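PDB 2RFQ: flavin-dependent monooxygenase, oxygenase subunit HsaA from Rhodococcus sp., which catalyses the FMNH2-dependent ortho-hydroxylation of the phenolic secosteroid 3-HSA to the catechol 3,4-DHSA during bacterial cholesterol breakdown. Local coordinates for residues Asp39-Leu44 with Gly48-Leu53; Leu67-Val72 with Gly234-Thr239; His95-Ser100 with Glu222-Pro227; Glu105-Asn110 with Ala148-Leu153. All blocks are in the same frame, centred on the assembly; numbering follows the deposited sequence.

Interaction 1: Asp39-Leu44 with Gly48-Leu53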
loop_
_atom_site.group_PDB
_atom_site.type_symbol
_atom_site.label_atom_id
_atom_site.label_comp_id
_atom_site.label_asym_id
_atom_site.label_seq_id
_atom_site.Cartn_x
_atom_site.Cartn_y
_atom_site.Cartn_z
ATOM N N ASP A 39 0.908 40.497 11.637
ATOM C CA ASP A 39 2.289 40.876 11.375
ATOM C C ASP A 39 2.938 39.911 10.386
ATOM O O ASP A 39 3.796 40.321 9.593
ATOM C CB ASP A 39 3.107 40.952 12.665
ATOM C CG ASP A 39 4.414 41.639 12.444
ATOM O OD1 ASP A 39 4.380 42.830 12.089
ATOM O OD2 ASP A 39 5.460 40.973 12.563
ATOM N N SER A 40 2.503 38.649 10.386
ATOM C CA SER A 40 2.960 37.706 9.343
ATOM C C SER A 40 2.465 38.118 7.960
ATOM O O SER A 40 3.210 38.102 6.972
ATOM C CB SER A 40 2.511 36.259 9.663
ATOM O OG SER A 40 3.204 35.739 10.819
HETATM N N MSE A 41 1.197 38.478 7.873
HETATM C CA MSE A 41 0.643 38.898 6.570
HETATM C C MSE A 41 1.359 40.173 6.086
HETATM O O MSE A 41 1.658 40.302 4.888
HETATM C CB MSE A 41 -0.878 39.085 6.648
HETATM C CG MSE A 41 -1.655 37.799 6.954
HETATM SE SE MSE A 41 -1.454 36.469 5.500
HETATM C CE MSE A 41 -2.649 37.262 4.178
ATOM N N LYS A 42 1.652 41.100 7.007
ATOM C CA LYS A 42 2.392 42.313 6.652
ATOM C C LYS A 42 3.792 41.970 6.137
ATOM O O LYS A 42 4.219 42.486 5.101
ATOM C CB LYS A 42 2.457 43.245 7.862
ATOM C CG LYS A 42 3.208 44.536 7.619
ATOM C CD LYS A 42 3.065 45.458 8.842
ATOM C CE LYS A 42 3.877 46.761 8.679
ATOM N NZ LYS A 42 5.332 46.548 8.905
ATOM N N ALA A 43 4.480 41.065 6.834
ATOM C CA ALA A 43 5.837 40.681 6.427
ATOM C C ALA A 43 5.787 39.994 5.069
ATOM O O ALA A 43 6.649 40.241 4.211
ATOM C CB ALA A 43 6.458 39.778 7.445
ATOM N N LEU A 44 4.790 39.128 4.878
ATOM C CA LEU A 44 4.622 38.452 3.578
ATOM C C LEU A 44 4.408 39.480 2.452
ATOM O O LEU A 44 5.044 39.392 1.382
ATOM C CB LEU A 44 3.475 37.444 3.633
ATOM C CG LEU A 44 3.839 36.170 4.413
ATOM C CD1 LEU A 44 2.551 35.432 4.750
ATOM C CD2 LEU A 44 4.833 35.292 3.622
ATOM N N GLY A 48 7.030 40.992 -1.225
ATOM C CA GLY A 48 6.559 41.029 -2.611
ATOM C C GLY A 48 5.755 39.806 -3.024
ATOM O O GLY A 48 5.279 39.709 -4.157
ATOM N N PHE A 49 5.594 38.860 -2.100
ATOM C CA PHE A 49 4.927 37.602 -2.403
ATOM C C PHE A 49 3.557 37.760 -3.072
ATOM O O PHE A 49 3.275 37.093 -4.063
ATOM C CB PHE A 49 4.749 36.733 -1.139
ATOM C CG PHE A 49 3.844 35.546 -1.401
ATOM C CD1 PHE A 49 4.331 34.443 -2.125
ATOM C CD2 PHE A 49 2.506 35.568 -1.007
ATOM C CE1 PHE A 49 3.490 33.369 -2.453
ATOM C CE2 PHE A 49 1.652 34.485 -1.301
ATOM C CZ PHE A 49 2.155 33.379 -2.044
ATOM N N PHE A 50 2.695 38.599 -2.503
ATOM C CA PHE A 50 1.329 38.709 -3.045
ATOM C C PHE A 50 1.328 39.321 -4.451
ATOM O O PHE A 50 0.402 39.083 -5.224
ATOM C CB PHE A 50 0.395 39.453 -2.092
ATOM C CG PHE A 50 0.161 38.709 -0.799
ATOM C CD1 PHE A 50 -0.520 37.496 -0.805
ATOM C CD2 PHE A 50 0.668 39.203 0.399
ATOM C CE1 PHE A 50 -0.699 36.763 0.384
ATOM C CE2 PHE A 50 0.492 38.478 1.609
ATOM C CZ PHE A 50 -0.197 37.272 1.586
ATOM N N ARG A 51 2.390 40.053 -4.778
ATOM C CA ARG A 51 2.514 40.646 -6.118
ATOM C C ARG A 51 2.956 39.649 -7.190
ATOM O O ARG A 51 2.940 39.981 -8.373
ATOM C CB ARG A 51 3.510 41.821 -6.095
ATOM C CG ARG A 51 3.098 42.925 -5.162
ATOM C CD ARG A 51 3.986 44.138 -5.424
ATOM N NE ARG A 51 3.493 45.341 -4.760
ATOM C CZ ARG A 51 2.492 46.113 -5.195
ATOM N NH1 ARG A 51 1.810 45.814 -6.313
ATOM N NH2 ARG A 51 2.168 47.200 -4.500
ATOM N N LEU A 52 3.343 38.436 -6.792
ATOM C CA LEU A 52 3.920 37.494 -7.753
ATOM C C LEU A 52 3.059 37.251 -9.001
ATOM O O LEU A 52 3.585 37.331 -10.109
ATOM C CB LEU A 52 4.293 36.168 -7.097
ATOM C CG LEU A 52 5.607 36.199 -6.317
ATOM C CD1 LEU A 52 5.784 34.866 -5.566
ATOM C CD2 LEU A 52 6.801 36.458 -7.222
ATOM N N LEU A 53 1.769 36.949 -8.825
ATOM C CA LEU A 53 0.888 36.733 -9.991
ATOM C C LEU A 53 0.024 37.962 -10.335
ATOM O O LEU A 53 -0.903 37.872 -11.160
ATOM C CB LEU A 53 0.009 35.489 -9.813
ATOM C CG LEU A 53 0.792 34.174 -9.659
ATOM C CD1 LEU A 53 -0.193 33.039 -9.485
ATOM C CD2 LEU A 53 1.696 33.879 -10.856
#
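Met41 and Leu44 pack against the ring of Phe50, and this apolar group makes up most of the contact. The methyl CE of Met41, a selenomethionine, lies 3.6 Å from Phe50 CZ, at the far end of the ring. The side chain arrives there because it is folded at both inner torsions (chi2 -64°, chi3 -76°), and it crosses the phenylalanine at about a right angle. A neighbouring ring atom, Phe50 CE2, is met by CB of Leu44 at 3.8 Å. From its own side of the contact Phe49 adds CD2 over one face of the Phe50 ring, toward the rim, so that the two successive aromatics are packed against each other.

The backbones come close without bonding: Leu44 O stands 3.6 Å from the amide N of Phe49. The hydroxyl of Thr47 bonds to both this carbonyl and this amide, bridging the gap at the helix end.

Gly48, with its positive phi of 94°, ends helix 38-47 in a Schellman motif. The turn redirects the chain, bringing the Phe50 ring back against Met41 and Leu44 while the Phe49 ring leads away toward helix 65-76. This is a helix C-terminus within the all-helical N-terminal domain of the acyl-CoA dehydrogenase fold.

Interaction 2: Leu67-Val72 with Gly234-Thr239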
loop_
_atom_site.group_PDB
_atom_site.type_symbol
_atom_site.label_atom_id
_atom_site.label_comp_id
_atom_site.label_asym_id
_atom_site.label_seq_id
_atom_site.Cartn_x
_atom_site.Cartn_y
_atom_site.Cartn_z
ATOM N N LEU A 67 7.542 29.961 -10.202
ATOM C CA LEU A 67 8.085 30.805 -9.131
ATOM C C LEU A 67 7.043 30.977 -8.018
ATOM O O LEU A 67 7.370 30.846 -6.837
ATOM C CB LEU A 67 8.513 32.169 -9.694
ATOM C CG LEU A 67 8.896 33.212 -8.629
ATOM C CD1 LEU A 67 10.047 32.812 -7.739
ATOM C CD2 LEU A 67 9.225 34.544 -9.294
ATOM N N PHE A 68 5.794 31.231 -8.403
ATOM C CA PHE A 68 4.723 31.412 -7.425
ATOM C C PHE A 68 4.557 30.143 -6.575
ATOM O O PHE A 68 4.527 30.222 -5.327
ATOM C CB PHE A 68 3.392 31.761 -8.102
ATOM C CG PHE A 68 2.247 31.845 -7.134
ATOM C CD1 PHE A 68 2.097 32.963 -6.317
ATOM C CD2 PHE A 68 1.323 30.795 -7.032
ATOM C CE1 PHE A 68 1.039 33.048 -5.399
ATOM C CE2 PHE A 68 0.278 30.860 -6.090
ATOM C CZ PHE A 68 0.137 31.984 -5.287
ATOM N N TYR A 69 4.472 28.969 -7.224
ATOM C CA TYR A 69 4.258 27.743 -6.442
ATOM C C TYR A 69 5.479 27.372 -5.596
ATOM O O TYR A 69 5.331 26.783 -4.519
ATOM C CB TYR A 69 3.793 26.572 -7.313
ATOM C CG TYR A 69 2.468 26.827 -7.976
ATOM C CD1 TYR A 69 1.319 27.089 -7.224
ATOM C CD2 TYR A 69 2.372 26.834 -9.367
ATOM C CE1 TYR A 69 0.089 27.347 -7.847
ATOM C CE2 TYR A 69 1.148 27.076 -10.008
ATOM C CZ TYR A 69 0.018 27.317 -9.245
ATOM O OH TYR A 69 -1.182 27.557 -9.903
ATOM N N SER A 70 6.668 27.750 -6.069
ATOM C CA SER A 70 7.919 27.544 -5.315
ATOM C C SER A 70 7.892 28.385 -4.042
ATOM O O SER A 70 8.314 27.919 -2.976
ATOM C CB SER A 70 9.117 27.913 -6.191
ATOM O OG SER A 70 9.188 26.985 -7.269
ATOM N N ALA A 71 7.364 29.603 -4.152
ATOM C CA ALA A 71 7.232 30.505 -2.984
ATOM C C ALA A 71 6.244 29.926 -1.977
ATOM O O ALA A 71 6.498 29.898 -0.763
ATOM C CB ALA A 71 6.807 31.893 -3.435
ATOM N N VAL A 72 5.126 29.422 -2.502
ATOM C CA VAL A 72 4.125 28.747 -1.676
ATOM C C VAL A 72 4.711 27.559 -0.924
ATOM O O VAL A 72 4.517 27.427 0.298
ATOM C CB VAL A 72 2.932 28.304 -2.525
ATOM C CG1 VAL A 72 2.000 27.369 -1.717
ATOM C CG2 VAL A 72 2.145 29.558 -2.913
ATOM N N GLY A 234 -8.097 24.926 -14.371
ATOM C CA GLY A 234 -8.079 23.538 -13.895
ATOM C C GLY A 234 -6.706 23.066 -13.431
ATOM O O GLY A 234 -6.597 22.079 -12.695
ATOM N N THR A 235 -5.644 23.726 -13.925
ATOM C CA THR A 235 -4.311 23.555 -13.353
ATOM C C THR A 235 -3.975 24.567 -12.236
ATOM O O THR A 235 -3.474 24.199 -11.179
ATOM C CB THR A 235 -3.227 23.601 -14.452
ATOM O OG1 THR A 235 -3.415 22.481 -15.326
ATOM C CG2 THR A 235 -1.822 23.510 -13.837
ATOM N N ILE A 236 -4.230 25.841 -12.493
ATOM C CA ILE A 236 -3.825 26.904 -11.562
ATOM C C ILE A 236 -4.428 26.762 -10.170
ATOM O O ILE A 236 -3.708 26.881 -9.148
ATOM C CB ILE A 236 -4.212 28.278 -12.177
ATOM C CG1 ILE A 236 -3.314 28.544 -13.408
ATOM C CG2 ILE A 236 -4.157 29.411 -11.123
ATOM C CD1 ILE A 236 -1.841 28.970 -13.055
ATOM N N HIS A 237 -5.744 26.553 -10.111
ATOM C CA HIS A 237 -6.394 26.549 -8.780
ATOM C C HIS A 237 -6.074 25.251 -8.035
ATOM O O HIS A 237 -5.576 25.301 -6.900
ATOM C CB HIS A 237 -7.880 26.854 -8.900
ATOM C CG HIS A 237 -8.633 26.724 -7.614
ATOM N ND1 HIS A 237 -8.268 27.393 -6.464
ATOM C CD2 HIS A 237 -9.723 25.986 -7.296
ATOM C CE1 HIS A 237 -9.107 27.077 -5.491
ATOM N NE2 HIS A 237 -9.995 26.222 -5.970
ATOM N N PRO A 238 -6.302 24.084 -8.669
ATOM C CA PRO A 238 -5.916 22.877 -7.915
ATOM C C PRO A 238 -4.424 22.810 -7.509
ATOM O O PRO A 238 -4.098 22.311 -6.425
ATOM C CB PRO A 238 -6.302 21.730 -8.862
ATOM C CG PRO A 238 -7.472 22.308 -9.638
ATOM C CD PRO A 238 -6.984 23.734 -9.928
ATOM N N THR A 239 -3.524 23.317 -8.347
ATOM C CA THR A 239 -2.094 23.334 -7.957
ATOM C C THR A 239 -1.882 24.267 -6.738
ATOM O O THR A 239 -1.056 23.977 -5.861
ATOM C CB THR A 239 -1.202 23.731 -9.146
ATOM O OG1 THR A 239 -1.376 22.756 -10.187
ATOM C CG2 THR A 239 0.305 23.769 -8.744
#
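Tyr69 lays one face of its ring over the methyl CG2 of Thr239, joining helix 65-76 of the N-terminal domain to the start of the long helix 233-266 of the acyl-CoA dehydrogenase fold. The two short segments run nearly parallel, 12° apart, with axes 11.8 Å from each other, a separation that the tyrosine spans. The methyl sits 3.4 Å from the ring centroid and only 5° off the normal, a well-centred CH-pi contact. On the opposite face lies CD2 of Phe68, nearer the rim, so the phenol is sandwiched and its rotation restricted.

Its hydroxyl donates to the backbone carbonyl of Ile236, with Tyr69 OH and Ile236 O 2.7 Å apart. The donor lies in the carbonyl plane, on a lone pair, while Ile236 CD1 packs against the same hydroxyl oxygen at 3.5 Å. Helix 233-266 is kinked here, because the nitrogen of Pro238 makes no bond to the preceding turn. A phenylalanine in place of Tyr69 would probably leave the Ile236 carbonyl without this donor.

Val301 of helix 277-309 also touches the tyrosine. The same chi1 of Thr239 (-61°) that turns CG2 onto the ring sets OG1 beside the backbone N, where Thr239 OG1 donates to Thr235 O at 2.7 Å; the amide N of Thr239 reaches that oxygen from the other face of its plane.

Interaction 3: His95-Ser100 with Glu222-Pro227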
loop_
_atom_site.group_PDB
_atom_site.type_symbol
_atom_site.label_atom_id
_atom_site.label_comp_id
_atom_site.label_asym_id
_atom_site.label_seq_id
_atom_site.Cartn_x
_atom_site.Cartn_y
_atom_site.Cartn_z
ATOM N N HIS A 95 -6.463 35.566 -10.514
ATOM C CA HIS A 95 -7.877 35.510 -10.927
ATOM C C HIS A 95 -8.411 36.909 -11.250
ATOM O O HIS A 95 -9.073 37.106 -12.281
ATOM C CB HIS A 95 -8.731 34.846 -9.827
ATOM C CG HIS A 95 -10.127 34.500 -10.267
ATOM N ND1 HIS A 95 -11.074 34.020 -9.390
ATOM C CD2 HIS A 95 -10.730 34.549 -11.485
ATOM C CE1 HIS A 95 -12.206 33.790 -10.040
ATOM N NE2 HIS A 95 -12.020 34.086 -11.317
ATOM N N LEU A 96 -8.085 37.897 -10.414
ATOM C CA LEU A 96 -8.595 39.244 -10.656
ATOM C C LEU A 96 -8.085 39.847 -11.968
ATOM O O LEU A 96 -8.760 40.671 -12.573
ATOM C CB LEU A 96 -8.280 40.175 -9.483
ATOM C CG LEU A 96 -8.986 41.536 -9.521
ATOM C CD1 LEU A 96 -10.500 41.400 -9.505
ATOM C CD2 LEU A 96 -8.514 42.455 -8.374
ATOM N N ALA A 97 -6.890 39.446 -12.400
ATOM C CA ALA A 97 -6.322 39.898 -13.677
ATOM C C ALA A 97 -7.221 39.566 -14.865
ATOM O O ALA A 97 -7.071 40.159 -15.928
ATOM C CB ALA A 97 -4.959 39.262 -13.884
ATOM N N LEU A 98 -8.115 38.585 -14.675
ATOM C CA LEU A 98 -9.006 38.124 -15.730
ATOM C C LEU A 98 -10.323 38.895 -15.742
ATOM O O LEU A 98 -11.019 38.908 -16.763
ATOM C CB LEU A 98 -9.270 36.613 -15.623
ATOM C CG LEU A 98 -8.052 35.676 -15.576
ATOM C CD1 LEU A 98 -8.484 34.239 -15.277
ATOM C CD2 LEU A 98 -7.323 35.731 -16.889
ATOM N N PHE A 99 -10.658 39.547 -14.624
ATOM C CA PHE A 99 -11.862 40.370 -14.563
ATOM C C PHE A 99 -11.665 41.617 -15.432
ATOM O O PHE A 99 -10.544 41.937 -15.859
ATOM C CB PHE A 99 -12.188 40.821 -13.128
ATOM C CG PHE A 99 -12.869 39.770 -12.271
ATOM C CD1 PHE A 99 -14.192 39.943 -11.839
ATOM C CD2 PHE A 99 -12.159 38.644 -11.833
ATOM C CE1 PHE A 99 -14.806 38.984 -10.985
ATOM C CE2 PHE A 99 -12.770 37.686 -10.996
ATOM C CZ PHE A 99 -14.083 37.862 -10.561
ATOM N N SER A 100 -12.760 42.331 -15.660
ATOM C CA SER A 100 -12.710 43.580 -16.419
ATOM C C SER A 100 -11.686 44.541 -15.812
ATOM O O SER A 100 -11.434 44.530 -14.582
ATOM C CB SER A 100 -14.095 44.237 -16.422
ATOM O OG SER A 100 -14.408 44.712 -15.116
ATOM N N GLU A 222 -7.355 41.528 -22.255
ATOM C CA GLU A 222 -7.120 42.548 -23.288
ATOM C C GLU A 222 -5.896 43.389 -22.922
ATOM O O GLU A 222 -5.008 43.615 -23.750
ATOM C CB GLU A 222 -8.357 43.434 -23.470
ATOM C CG GLU A 222 -8.174 44.487 -24.552
ATOM C CD GLU A 222 -9.358 45.460 -24.675
ATOM O OE1 GLU A 222 -10.297 45.410 -23.838
ATOM O OE2 GLU A 222 -9.326 46.300 -25.602
ATOM N N ARG A 223 -5.843 43.814 -21.663
ATOM C CA ARG A 223 -4.715 44.601 -21.169
ATOM C C ARG A 223 -3.675 43.751 -20.437
ATOM O O ARG A 223 -2.495 44.074 -20.453
ATOM C CB ARG A 223 -5.215 45.764 -20.298
ATOM C CG ARG A 223 -6.034 46.783 -21.089
ATOM C CD ARG A 223 -6.261 48.092 -20.338
ATOM N NE ARG A 223 -5.089 48.467 -19.543
ATOM C CZ ARG A 223 -4.884 49.668 -19.010
ATOM N NH1 ARG A 223 -5.776 50.640 -19.190
ATOM N NH2 ARG A 223 -3.777 49.898 -18.309
ATOM N N ASN A 224 -4.110 42.667 -19.786
ATOM C CA ASN A 224 -3.170 41.803 -19.078
ATOM C C ASN A 224 -2.757 40.650 -19.993
ATOM O O ASN A 224 -3.349 39.568 -19.972
ATOM C CB ASN A 224 -3.768 41.313 -17.752
ATOM C CG ASN A 224 -4.043 42.455 -16.782
ATOM O OD1 ASN A 224 -3.272 43.409 -16.700
ATOM N ND2 ASN A 224 -5.141 42.354 -16.030
ATOM N N THR A 225 -1.742 40.920 -20.808
ATOM C CA THR A 225 -1.386 40.050 -21.933
ATOM C C THR A 225 -0.309 39.011 -21.586
ATOM O O THR A 225 0.062 38.187 -22.456
ATOM C CB THR A 225 -0.896 40.892 -23.154
ATOM O OG1 THR A 225 0.276 41.610 -22.757
ATOM C CG2 THR A 225 -1.977 41.892 -23.593
ATOM N N ALA A 226 0.198 39.039 -20.345
ATOM C CA ALA A 226 1.274 38.120 -19.952
ATOM C C ALA A 226 0.819 36.657 -20.121
ATOM O O ALA A 226 -0.357 36.336 -19.878
ATOM C CB ALA A 226 1.732 38.367 -18.529
ATOM N N PRO A 227 1.732 35.774 -20.565
ATOM C CA PRO A 227 1.309 34.377 -20.811
ATOM C C PRO A 227 0.777 33.651 -19.573
ATOM O O PRO A 227 -0.036 32.732 -19.716
ATOM C CB PRO A 227 2.574 33.699 -21.364
ATOM C CG PRO A 227 3.736 34.608 -20.890
ATOM C CD PRO A 227 3.141 35.997 -20.977
#
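Asn224 and Ala97 make the whole of this contact, which brings the loop before helix 233-266 against the type I turn Leu96-Phe99. Along the loop, Glu222 and Arg223 are both exposed, and Arg223 packs on Gln57 and Gln101. At Asn224 the chain comes nearest, the CA atoms of Asn224 and Ala97 being 6.5 Å apart, and the side chain sets out toward the turn. Its CG stands anti to the carbonyl carbon (chi1 -63°), which carries the amide to the backbone of Ala97. There Asn224 ND2 donates to Ala97 O over 2.9 Å, in a nearly straight bond with an angle of 167° at the hydrogen. The acceptor lies almost exactly in the amide plane, and the nitrogen in turn approaches in the carbonyl plane, on a lone pair; this in-plane approach on both sides fixes the rotation of the amide. The methyl CB of Ala97 also rests 3.8 Å from Asn224 ND2.

The same nitrogen donates to Gln104, and OD1 accepts from Gln57, so the buried amide is held at both ends. A leucine in its place would probably leave the Ala97 carbonyl and the two glutamines without these partners. Beyond it, Thr225, Ala226 and Pro227 carry the chain away toward helix 233-266.

The turn that holds Ala97 leads from helix 80-96 to helix 101-108. Around it, Leu96 packs on helix 101-108, whereas His95 and Phe99 reach strands 162-172 and 207-209.

Interaction 4: Glu105-Asn110 with Ala148-Leu153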
loop_
_atom_site.group_PDB
_atom_site.type_symbol
_atom_site.label_atom_id
_atom_site.label_comp_id
_atom_site.label_asym_id
_atom_site.label_seq_id
_atom_site.Cartn_x
_atom_site.Cartn_y
_atom_site.Cartn_z
ATOM N N GLU A 105 -9.563 48.099 -11.363
ATOM C CA GLU A 105 -9.470 49.468 -10.884
ATOM C C GLU A 105 -10.251 49.636 -9.564
ATOM O O GLU A 105 -9.774 50.281 -8.626
ATOM C CB GLU A 105 -9.966 50.449 -11.958
ATOM C CG GLU A 105 -10.022 51.910 -11.485
ATOM C CD GLU A 105 -8.656 52.584 -11.373
ATOM O OE1 GLU A 105 -7.700 52.164 -12.069
ATOM O OE2 GLU A 105 -8.545 53.561 -10.587
ATOM N N ASP A 106 -11.444 49.043 -9.479
ATOM C CA ASP A 106 -12.214 49.069 -8.222
ATOM C C ASP A 106 -11.414 48.570 -7.028
ATOM O O ASP A 106 -11.456 49.163 -5.951
ATOM C CB ASP A 106 -13.505 48.255 -8.349
ATOM C CG ASP A 106 -14.532 48.892 -9.272
ATOM O OD1 ASP A 106 -14.398 50.073 -9.637
ATOM O OD2 ASP A 106 -15.491 48.185 -9.622
ATOM N N VAL A 107 -10.686 47.475 -7.242
ATOM C CA VAL A 107 -9.927 46.828 -6.186
ATOM C C VAL A 107 -8.599 47.519 -5.888
ATOM O O VAL A 107 -8.283 47.776 -4.716
ATOM C CB VAL A 107 -9.711 45.336 -6.525
ATOM C CG1 VAL A 107 -8.841 44.659 -5.475
ATOM C CG2 VAL A 107 -11.093 44.638 -6.651
ATOM N N TRP A 108 -7.843 47.819 -6.944
ATOM C CA TRP A 108 -6.443 48.237 -6.797
ATOM C C TRP A 108 -6.165 49.690 -7.177
ATOM O O TRP A 108 -5.017 50.159 -7.055
ATOM C CB TRP A 108 -5.532 47.330 -7.636
ATOM C CG TRP A 108 -5.351 45.925 -7.081
ATOM C CD1 TRP A 108 -5.226 45.562 -5.759
ATOM C CD2 TRP A 108 -5.220 44.721 -7.843
ATOM N NE1 TRP A 108 -5.060 44.188 -5.655
ATOM C CE2 TRP A 108 -5.049 43.651 -6.918
ATOM C CE3 TRP A 108 -5.252 44.433 -9.218
ATOM C CZ2 TRP A 108 -4.889 42.320 -7.330
ATOM C CZ3 TRP A 108 -5.089 43.108 -9.630
ATOM C CH2 TRP A 108 -4.910 42.065 -8.686
ATOM N N GLY A 109 -7.194 50.403 -7.626
ATOM C CA GLY A 109 -7.013 51.762 -8.120
ATOM C C GLY A 109 -6.356 52.722 -7.142
ATOM O O GLY A 109 -5.705 53.680 -7.576
ATOM N N ASN A 110 -6.525 52.492 -5.839
ATOM C CA ASN A 110 -5.949 53.390 -4.826
ATOM C C ASN A 110 -4.845 52.741 -4.003
ATOM O O ASN A 110 -4.058 53.429 -3.346
ATOM C CB ASN A 110 -7.037 53.926 -3.891
ATOM C CG ASN A 110 -7.974 54.926 -4.579
ATOM O OD1 ASN A 110 -9.203 54.846 -4.429
ATOM N ND2 ASN A 110 -7.407 55.855 -5.334
ATOM N N ALA A 148 -8.465 40.205 4.010
ATOM C CA ALA A 148 -8.836 40.684 2.676
ATOM C C ALA A 148 -9.943 41.707 2.807
ATOM O O ALA A 148 -10.659 41.715 3.809
ATOM C CB ALA A 148 -9.313 39.497 1.799
ATOM N N SER A 149 -10.092 42.556 1.794
ATOM C CA SER A 149 -11.138 43.590 1.810
ATOM C C SER A 149 -12.122 43.412 0.654
ATOM O O SER A 149 -13.019 44.244 0.457
ATOM C CB SER A 149 -10.536 45.005 1.833
ATOM O OG SER A 149 -9.739 45.204 0.703
ATOM N N TRP A 150 -11.956 42.314 -0.088
ATOM C CA TRP A 150 -12.888 41.874 -1.132
ATOM C C TRP A 150 -12.938 40.361 -1.110
ATOM O O TRP A 150 -12.006 39.710 -0.622
ATOM C CB TRP A 150 -12.367 42.235 -2.523
ATOM C CG TRP A 150 -12.362 43.721 -2.815
ATOM C CD1 TRP A 150 -11.432 44.627 -2.377
ATOM C CD2 TRP A 150 -13.302 44.461 -3.613
ATOM N NE1 TRP A 150 -11.738 45.877 -2.843
ATOM C CE2 TRP A 150 -12.878 45.810 -3.605
ATOM C CE3 TRP A 150 -14.462 44.113 -4.338
ATOM C CZ2 TRP A 150 -13.573 46.829 -4.290
ATOM C CZ3 TRP A 150 -15.161 45.132 -5.030
ATOM C CH2 TRP A 150 -14.700 46.473 -4.990
ATOM N N ALA A 151 -14.008 39.797 -1.663
ATOM C CA ALA A 151 -14.077 38.340 -1.852
ATOM C C ALA A 151 -14.541 38.032 -3.249
ATOM O O ALA A 151 -15.324 38.795 -3.827
ATOM C CB ALA A 151 -15.024 37.702 -0.842
ATOM N N VAL A 152 -14.036 36.932 -3.806
ATOM C CA VAL A 152 -14.618 36.380 -5.029
ATOM C C VAL A 152 -15.315 35.078 -4.672
ATOM O O VAL A 152 -14.739 34.173 -4.033
ATOM C CB VAL A 152 -13.584 36.188 -6.160
ATOM C CG1 VAL A 152 -13.176 37.541 -6.735
ATOM C CG2 VAL A 152 -12.358 35.401 -5.674
ATOM N N LEU A 153 -16.594 35.031 -5.028
ATOM C CA LEU A 153 -17.507 34.034 -4.501
ATOM C C LEU A 153 -18.152 33.281 -5.645
ATOM O O LEU A 153 -18.772 33.896 -6.515
ATOM C CB LEU A 153 -18.563 34.724 -3.617
ATOM C CG LEU A 153 -17.963 35.489 -2.415
ATOM C CD1 LEU A 153 -19.039 36.302 -1.711
ATOM C CD2 LEU A 153 -17.292 34.531 -1.460
HETATM O O HOH W 1 -10.143 48.244 -2.658
#
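Helix 101-108 passes beside the beginning of strand 150-159, with the CA atoms of Val107 and Trp150 7.7 Å apart, and Trp150 bridges the gap between them. The contact thus fastens a helix of the N-terminal domain to the beta-sheet domain of the acyl-CoA dehydrogenase fold. At its start, strand 150-159 pairs in parallel with strand 116-119, where Trp150 bonds Ser117, and antiparallel with strand 162-172, where Ala151 bonds Ile171.

The indole of Trp150 receives the helix. Val107 sets its CG2 methyl over one face, 3.8 Å from the centroid of the five-membered ring and 16° off the normal, a CH-pi contact. The other methyl, CG1, standing anti to the backbone N (chi1 176°), approaches Trp150 CD1 at 4.0 Å, so both branches of the valine touch the ring. The six-membered ring extends along the preceding residue: Trp150 CZ2 lies 3.6 Å from Asp106 O, and Asp106 CB meets Trp150 CH2.

The carboxylate of Asp106 is engaged elsewhere, with OD2 in a salt bridge to Arg206 and a hydrogen bond to His205. On the sheet, Leu170 and Pro172 of strand 162-172 and Ile116 of strand 116-119 pack against the same tryptophan, and Leu170 and Ile116 also meet Val107.

A water completes the link between helix and strand. It lies in the plane of the indole, at its edge, accepts from Trp150 NE1 at 2.9 Å, and donates to the backbone carbonyl of Val107, whose O is 2.8 Å from the water oxygen.

In the fold
Interactions 1 and 2 meet in the helical core, where Phe49 CZ packs 3.6 Å from Phe68 CE1 and Leu53 also touches Phe68; helix 65-76 carries segment 67-72 of interaction 2 and packs against residues of interaction 1. The centre of interaction 2, about 7 Å from the centre of the chain, is the deepest, while the centres of interactions 3 and 4 lie about 20 and 19 Å from it. These two also touch, through Leu96 against Val107 and Trp108, and helices 80-96 and 101-108 follow one another in the chain. Interactions 1 to 3 are buried; interaction 4 is partly buried. Chemistry differs: interaction 1 is apolar, interaction 2 adds a tyrosine hydrogen bond, interaction 3 rests on a side-chain amide, and interaction 4 combines CH-pi packing with a bridging water.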